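MtVAO615 (Myceliophthora thermophila, PDB 6F72) is a secreted flavoprotein that carries bicovalently bound FAD and probably acts as an oxidase, reoxidised rapidly by molecular oxygen, although its substrate remains unidentified. Local coordinates at residues P369-L374 against P381-R386; C28-L31 against W37-S40. One frame throughout, in Å; residues are numbered along the deposited sequence.

Contact 2 (28-31 with 37-40) comes first along the chain, and closes before contact 1 (369-374 with 381-386) opens. Their centres lie about 60 Å apart, with about 49 Å between nearest atoms, on opposite sides of the chain's centre and each about 30 Å from it. They share no helix, strand or sheet. Contact 2 folds the N-terminal loop back on itself just ahead of helix 40-49, where a disulfide also ties in the C-terminal end. Contact 1 sets helix 360-376 against strand 382-388, an outermost strand of the seven-stranded antiparallel sheet. Both are therefore local, peripheral contacts, one shaping the chain's start and the other covering one end of a sheet.

Contact 1: residues P369-L374 against P381-R386; sequences PFLDDL and PVVQPR. With NAG (2-acetamido-2-deoxy-beta-D-glucopyranose), chain F.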
ATOM      1  N   PRO A 369       9.655 -30.713   2.291  1.00 36.64           N
ATOM      2  CA  PRO A 369       9.344 -30.684   3.736  1.00 36.53           C
ATOM      3  C   PRO A 369       7.869 -30.395   4.048  1.00 35.95           C
ATOM      4  O   PRO A 369       7.288 -31.061   4.919  1.00 36.26           O
ATOM      5  CB  PRO A 369      10.227 -29.555   4.279  1.00 36.14           C
ATOM      6  CG  PRO A 369      11.297 -29.374   3.261  1.00 36.29           C
ATOM      7  CD  PRO A 369      10.649 -29.678   1.949  1.00 36.24           C
ATOM      8  N   PHE A 370       7.282 -29.429   3.333  1.00 35.10           N
ATOM      9  CA  PHE A 370       5.875 -29.046   3.488  1.00 34.57           C
ATOM     10  C   PHE A 370       4.943 -30.199   3.131  1.00 35.14           C
ATOM     11  O   PHE A 370       3.990 -30.469   3.865  1.00 35.31           O
ATOM     12  CB  PHE A 370       5.528 -27.802   2.646  1.00 33.78           C
ATOM     13  CG  PHE A 370       6.378 -26.588   2.944  1.00 33.10           C
ATOM     14  CD1 PHE A 370       6.015 -25.693   3.959  1.00 32.60           C
ATOM     15  CD2 PHE A 370       7.532 -26.323   2.193  1.00 33.00           C
ATOM     16  CE1 PHE A 370       6.793 -24.571   4.229  1.00 32.09           C
ATOM     17  CE2 PHE A 370       8.318 -25.205   2.461  1.00 32.48           C
ATOM     18  CZ  PHE A 370       7.948 -24.327   3.479  1.00 32.09           C
ATOM     19  N   LEU A 371       5.239 -30.881   2.020  1.00 35.66           N
ATOM     20  CA  LEU A 371       4.435 -32.019   1.531  1.00 36.49           C
ATOM     21  C   LEU A 371       4.512 -33.256   2.436  1.00 37.40           C
ATOM     22  O   LEU A 371       3.507 -33.960   2.599  1.00 37.94           O
ATOM     23  CB  LEU A 371       4.793 -32.400   0.079  1.00 36.87           C
ATOM     24  CG  LEU A 371       4.907 -31.360  -1.050  1.00 36.37           C
ATOM     25  CD1 LEU A 371       5.060 -32.043  -2.402  1.00 37.08           C
ATOM     26  CD2 LEU A 371       3.742 -30.380  -1.087  1.00 35.70           C
ATOM     27  N   ASP A 372       5.690 -33.511   3.012  1.00 37.61           N
ATOM     28  CA  ASP A 372       5.870 -34.592   3.978  1.00 38.51           C
ATOM     29  C   ASP A 372       5.093 -34.330   5.263  1.00 38.43           C
ATOM     30  O   ASP A 372       4.508 -35.266   5.830  1.00 39.29           O
ATOM     31  CB  ASP A 372       7.353 -34.816   4.310  1.00 38.96           C
ATOM     32  CG  ASP A 372       8.109 -35.554   3.212  1.00 39.62           C
ATOM     33  OD1 ASP A 372       7.496 -36.264   2.385  1.00 40.09           O
ATOM     34  OD2 ASP A 372       9.346 -35.419   3.180  1.00 39.85           O
ATOM     35  N   ASP A 373       5.084 -33.072   5.721  1.00 37.56           N
ATOM     36  CA  ASP A 373       4.361 -32.706   6.942  1.00 37.45           C
ATOM     37  C   ASP A 373       2.864 -32.948   6.803  1.00 37.62           C
ATOM     38  O   ASP A 373       2.233 -33.537   7.696  1.00 38.14           O
ATOM     39  CB  ASP A 373       4.631 -31.262   7.362  1.00 36.60           C
ATOM     40  CG  ASP A 373       3.907 -30.890   8.654  1.00 36.69           C
ATOM     41  OD1 ASP A 373       2.739 -30.457   8.579  1.00 36.38           O
ATOM     42  OD2 ASP A 373       4.497 -31.050   9.746  1.00 37.03           O
ATOM     43  N   LEU A 374       2.312 -32.503   5.675  1.00 37.27           N
ATOM     44  CA  LEU A 374       0.906 -32.727   5.350  1.00 37.56           C
ATOM     45  C   LEU A 374       0.581 -34.221   5.227  1.00 38.70           C
ATOM     46  O   LEU A 374      -0.415 -34.682   5.798  1.00 39.17           O
ATOM     47  CB  LEU A 374       0.509 -31.950   4.086  1.00 36.92           C
ATOM     48  CG  LEU A 374       0.573 -30.424   4.225  1.00 35.98           C
ATOM     49  CD1 LEU A 374       0.769 -29.740   2.876  1.00 35.47           C
ATOM     50  CD2 LEU A 374      -0.651 -29.886   4.952  1.00 35.69           C
ATOM     51  N   PRO A 381      -2.531 -32.774  -0.156  1.00 41.04           N
ATOM     52  CA  PRO A 381      -2.562 -31.400  -0.665  1.00 40.12           C
ATOM     53  C   PRO A 381      -2.877 -31.316  -2.161  1.00 40.35           C
ATOM     54  O   PRO A 381      -2.864 -32.334  -2.861  1.00 41.09           O
ATOM     55  CB  PRO A 381      -1.141 -30.895  -0.387  1.00 39.53           C
ATOM     56  CG  PRO A 381      -0.293 -32.125  -0.419  1.00 40.31           C
ATOM     57  CD  PRO A 381      -1.155 -33.224   0.141  1.00 40.97           C
ATOM     58  N   VAL A 382      -3.196 -30.107  -2.622  1.00 39.90           N
ATOM     59  CA  VAL A 382      -3.210 -29.778  -4.050  1.00 40.06           C
ATOM     60  C   VAL A 382      -1.872 -29.093  -4.325  1.00 39.28           C
ATOM     61  O   VAL A 382      -1.562 -28.038  -3.754  1.00 38.34           O
ATOM     62  CB  VAL A 382      -4.408 -28.883  -4.454  1.00 40.14           C
ATOM     63  CG1 VAL A 382      -4.348 -28.521  -5.938  1.00 40.29           C
ATOM     64  CG2 VAL A 382      -5.731 -29.571  -4.133  1.00 41.12           C
ATOM     65  N   VAL A 383      -1.067 -29.737  -5.166  1.00 39.69           N
ATOM     66  CA  VAL A 383       0.288 -29.283  -5.474  1.00 39.05           C
ATOM     67  C   VAL A 383       0.385 -29.145  -6.981  1.00 39.50           C
ATOM     68  O   VAL A 383       0.207 -30.126  -7.709  1.00 40.38           O
ATOM     69  CB  VAL A 383       1.381 -30.282  -5.016  1.00 39.44           C
ATOM     70  CG1 VAL A 383       2.747 -29.600  -4.965  1.00 38.74           C
ATOM     71  CG2 VAL A 383       1.049 -30.913  -3.669  1.00 39.44           C
ATOM     72  N   GLN A 384       0.660 -27.928  -7.443  1.00 38.92           N
ATOM     73  CA  GLN A 384       0.803 -27.663  -8.876  1.00 39.45           C
ATOM     74  C   GLN A 384       2.081 -26.863  -9.128  1.00 38.74           C
ATOM     75  O   GLN A 384       2.040 -25.630  -9.216  1.00 38.07           O
ATOM     76  CB  GLN A 384      -0.458 -26.988  -9.453  1.00 39.72           C
ATOM     77  CG  GLN A 384      -1.633 -27.954  -9.598  1.00 41.04           C
ATOM     78  CD  GLN A 384      -3.006 -27.292  -9.656  1.00 41.32           C
ATOM     79  OE1 GLN A 384      -3.257 -26.258  -9.025  1.00 40.84           O
ATOM     80  NE2 GLN A 384      -3.914 -27.912 -10.398  1.00 42.35           N
ATOM     81  N   PRO A 385       3.233 -27.570  -9.208  1.00 38.90           N
ATOM     82  CA  PRO A 385       4.501 -26.906  -9.459  1.00 38.26           C
ATOM     83  C   PRO A 385       4.615 -26.490 -10.915  1.00 38.31           C
ATOM     84  O   PRO A 385       3.999 -27.109 -11.782  1.00 38.94           O
ATOM     85  CB  PRO A 385       5.546 -27.992  -9.158  1.00 38.92           C
ATOM     86  CG  PRO A 385       4.804 -29.139  -8.564  1.00 39.52           C
ATOM     87  CD  PRO A 385       3.415 -29.028  -9.100  1.00 39.79           C
ATOM     88  N   ARG A 386       5.392 -25.438 -11.158  1.00 37.56           N
ATOM     89  CA  ARG A 386       5.773 -25.005 -12.507  1.00 37.72           C
ATOM     90  C   ARG A 386       7.094 -24.250 -12.459  1.00 37.12           C
ATOM     91  O   ARG A 386       7.615 -23.961 -11.373  1.00 36.63           O
ATOM     92  CB  ARG A 386       4.660 -24.161 -13.184  1.00 37.67           C
ATOM     93  CG  ARG A 386       4.323 -22.827 -12.506  1.00 36.61           C
ATOM     94  CD  ARG A 386       3.268 -22.010 -13.248  1.00 36.34           C
ATOM     95  NE  ARG A 386       1.977 -22.691 -13.266  1.00 36.65           N
ATOM     96  CZ  ARG A 386       1.455 -23.314 -14.318  1.00 37.45           C
ATOM     97  NH1 ARG A 386       2.087 -23.336 -15.483  1.00 37.85           N
ATOM     98  NH2 ARG A 386       0.283 -23.913 -14.200  1.00 37.83           N
TER
HETATM   99  C1  NAG F 609      -9.810 -30.246  -0.496  1.00 42.61           C
HETATM  100  C2  NAG F 609     -10.577 -29.723  -1.724  1.00 49.20           C
HETATM  101  C3  NAG F 609     -10.807 -30.830  -2.762  1.00 49.32           C
HETATM  102  C4  NAG F 609      -9.525 -31.620  -3.053  1.00 49.58           C
HETATM  103  C5  NAG F 609      -8.968 -32.158  -1.724  1.00 48.51           C
HETATM  104  C6  NAG F 609      -7.744 -33.058  -1.895  1.00 50.41           C
HETATM  105  C7  NAG F 609     -12.101 -27.836  -1.143  1.00 53.42           C
HETATM  106  C8  NAG F 609     -13.500 -27.506  -0.710  1.00 53.18           C
HETATM  107  N2  NAG F 609     -11.854 -29.146  -1.311  1.00 51.91           N
HETATM  108  O3  NAG F 609     -11.322 -30.261  -3.971  1.00 50.65           O
HETATM  109  O4  NAG F 609      -9.796 -32.675  -3.989  1.00 51.50           O
HETATM  110  O5  NAG F 609      -8.667 -31.051  -0.847  1.00 45.44           O
HETATM  111  O6  NAG F 609      -6.587 -32.275  -2.212  1.00 53.36           O
HETATM  112  O7  NAG F 609     -11.272 -26.953  -1.321  1.00 54.45           O
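Leu371 and Val383 meet tip to tip between helix and strand, and everything these two segments exchange is apolar. The CD2 methyl of Leu371 sits 3.8 Å from CG2 of Val383 and 4.1 Å from its CG1, so one leucine methyl faces both valine branches. Leu371 has CG anti to its own carbonyl carbon (chi1 -48°); with CD1 extended along the chain (chi2 -171°), the second methyl, CD2, turns to the strand. A long leucine suits the helix side, which must reach the strand, while a beta-branched valine suits the extended backbone. One helical turn from there, Leu374 and Pro381 cross obliquely, with CD1 of the leucine 4.0 Å from CB of the proline. Leu371 CD2 also comes within 4.4 Å of Pro381 CG, so the rigid ring, just before the strand, touches both leucines.

Backbone hydrogen bonds hold the two elements separately: Leu374 N to Phe370 O within the helix, and Val382, Gln384 and Arg386 with strand 302-310. Phe370 packs edge-to-face against Phe333 and Phe340, while Leu371 and Leu374 also touch strand 302-310.

Beyond this seam, O6 of the N-linked sugar at Asn310 makes a van der Waals contact with Val382 CG2 (3.4 Å), and the sugar is hydrogen-bonded to Thr380 O. The whole is a helix packed on an antiparallel sheet, joined by a short connection to the edge strand that follows it.

Contact 2: residues C28-L31 against W37-S40; sequences CRVL and WPSS
Val30 brings its side chain and its carbonyl to Trp37, while the residues before it fix the path of the chain. Cys28 forms the disulfide with Cys572, and Arg29 bonds through NH1 to OD1 of Asn147 and through its backbone to Leu571. With CG1 of Val30 anti to the carbonyl carbon (chi1 -66°), CG2 falls between that carbon and the backbone N, 4.0 Å from CE3 of Trp37 and 4.4 Å from CD of Pro38. A compact branched residue fits here, because one methyl serves both rings. The carbonyl O of Val30 lies in the indole plane at its edge, 3.7 Å from CZ3.

At Leu31 it is the main chain that touches: its carbonyl C is 3.3 Å from CE3 of Trp37. The leucine side chain points away, and Leu31 N bonds to Asp34 OD2 in the intervening loop.

Trp37 places CG anti to its backbone N (chi1 -176°), which swings the indole across to this backbone, and CD of Pro38 lies 3.4 Å above the indole plane, offset toward the rim. Replacing Trp37 by alanine is likely to leave the Val30 methyl and the Leu31 carbonyl without their partner and a gap between the two segments. The arrangement is an N-terminal loop closed on itself by Trp37, running into helix 40-49 with Ser39 at its N-cap (OG to Asp42 N), near the disulfide that ties the two ends of the chain together.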
ATOM      1  N   CYS A  28      -6.924  27.413  11.365  1.00 37.88           N
ATOM      2  CA  CYS A  28      -7.451  26.256  10.635  1.00 36.42           C
ATOM      3  C   CYS A  28      -7.272  26.395   9.124  1.00 35.30           C
ATOM      4  O   CYS A  28      -7.215  27.510   8.605  1.00 35.80           O
ATOM      5  CB  CYS A  28      -8.939  26.101  10.927  1.00 37.12           C
ATOM      6  SG  CYS A  28      -9.378  25.819  12.656  1.00 38.67           S
ATOM      7  N   ARG A  29      -7.189  25.265   8.421  1.00 33.83           N
ATOM      8  CA  ARG A  29      -7.226  25.247   6.955  1.00 32.97           C
ATOM      9  C   ARG A  29      -8.607  25.673   6.472  1.00 33.41           C
ATOM     10  O   ARG A  29      -9.621  25.315   7.089  1.00 33.58           O
ATOM     11  CB  ARG A  29      -6.923  23.852   6.403  1.00 31.63           C
ATOM     12  CG  ARG A  29      -5.506  23.356   6.618  1.00 31.26           C
ATOM     13  CD  ARG A  29      -4.469  24.283   6.011  1.00 31.45           C
ATOM     14  NE  ARG A  29      -3.153  23.669   6.041  1.00 31.04           N
ATOM     15  CZ  ARG A  29      -2.009  24.327   5.906  1.00 31.39           C
ATOM     16  NH1 ARG A  29      -2.004  25.643   5.737  1.00 32.20           N
ATOM     17  NH2 ARG A  29      -0.864  23.659   5.953  1.00 31.06           N
ATOM     18  N   VAL A  30      -8.637  26.433   5.378  1.00 33.53           N
ATOM     19  CA  VAL A  30      -9.897  26.945   4.812  1.00 34.02           C
ATOM     20  C   VAL A  30     -10.681  25.859   4.061  1.00 33.17           C
ATOM     21  O   VAL A  30     -10.091  24.964   3.438  1.00 32.24           O
ATOM     22  CB  VAL A  30      -9.699  28.206   3.918  1.00 34.63           C
ATOM     23  CG1 VAL A  30      -9.219  29.398   4.745  1.00 35.90           C
ATOM     24  CG2 VAL A  30      -8.774  27.928   2.737  1.00 33.68           C
ATOM     25  N   LEU A  31     -12.008  25.954   4.132  1.00 33.71           N
ATOM     26  CA  LEU A  31     -12.912  24.990   3.503  1.00 33.10           C
ATOM     27  C   LEU A  31     -13.825  25.676   2.489  1.00 33.63           C
ATOM     28  O   LEU A  31     -14.063  26.884   2.613  1.00 34.79           O
ATOM     29  CB  LEU A  31     -13.743  24.265   4.577  1.00 33.28           C
ATOM     30  CG  LEU A  31     -13.020  23.235   5.466  1.00 32.65           C
ATOM     31  CD1 LEU A  31     -14.036  22.514   6.345  1.00 32.99           C
ATOM     32  CD2 LEU A  31     -12.225  22.221   4.653  1.00 31.40           C
ATOM     33  N   TRP A  37     -12.071  31.185   1.610  1.00 37.27           N
ATOM     34  CA  TRP A  37     -11.869  30.265   0.473  1.00 36.01           C
ATOM     35  C   TRP A  37     -11.478  31.080  -0.768  1.00 36.60           C
ATOM     36  O   TRP A  37     -12.069  32.136  -1.004  1.00 37.90           O
ATOM     37  CB  TRP A  37     -13.138  29.462   0.185  1.00 35.57           C
ATOM     38  CG  TRP A  37     -13.001  28.426  -0.914  1.00 34.32           C
ATOM     39  CD1 TRP A  37     -13.515  28.496  -2.177  1.00 34.44           C
ATOM     40  CD2 TRP A  37     -12.311  27.170  -0.835  1.00 33.03           C
ATOM     41  NE1 TRP A  37     -13.190  27.364  -2.892  1.00 33.29           N
ATOM     42  CE2 TRP A  37     -12.453  26.533  -2.093  1.00 32.47           C
ATOM     43  CE3 TRP A  37     -11.578  26.520   0.177  1.00 32.38           C
ATOM     44  CZ2 TRP A  37     -11.891  25.275  -2.368  1.00 31.38           C
ATOM     45  CZ3 TRP A  37     -11.024  25.261  -0.097  1.00 31.29           C
ATOM     46  CH2 TRP A  37     -11.186  24.657  -1.360  1.00 30.81           C
ATOM     47  N   PRO A  38     -10.466  30.617  -1.540  1.00 35.81           N
ATOM     48  CA  PRO A  38     -10.017  31.414  -2.681  1.00 36.41           C
ATOM     49  C   PRO A  38     -11.122  31.608  -3.723  1.00 36.98           C
ATOM     50  O   PRO A  38     -11.835  30.654  -4.039  1.00 36.22           O
ATOM     51  CB  PRO A  38      -8.856  30.587  -3.256  1.00 35.25           C
ATOM     52  CG  PRO A  38      -8.385  29.737  -2.132  1.00 34.38           C
ATOM     53  CD  PRO A  38      -9.629  29.410  -1.363  1.00 34.47           C
ATOM     54  N   SER A  39     -11.258  32.841  -4.224  1.00 38.43           N
ATOM     55  CA  SER A  39     -12.171  33.181  -5.334  1.00 39.38           C
ATOM     56  C   SER A  39     -11.908  32.336  -6.589  1.00 38.63           C
ATOM     57  O   SER A  39     -10.854  31.728  -6.717  1.00 37.69           O
ATOM     58  CB  SER A  39     -12.063  34.675  -5.680  1.00 41.03           C
ATOM     59  OG  SER A  39     -10.800  34.983  -6.248  1.00 40.99           O
ATOM     60  N   SER A  40     -12.856  32.306  -7.525  1.00 39.33           N
ATOM     61  CA  SER A  40     -12.649  31.544  -8.769  1.00 38.90           C
ATOM     62  C   SER A  40     -11.586  32.207  -9.647  1.00 39.56           C
ATOM     63  O   SER A  40     -10.970  31.549 -10.490  1.00 39.02           O
ATOM     64  CB  SER A  40     -13.955  31.335  -9.515  1.00 39.41           C
ATOM     65  OG  SER A  40     -14.742  32.490  -9.406  1.00 41.12           O
TER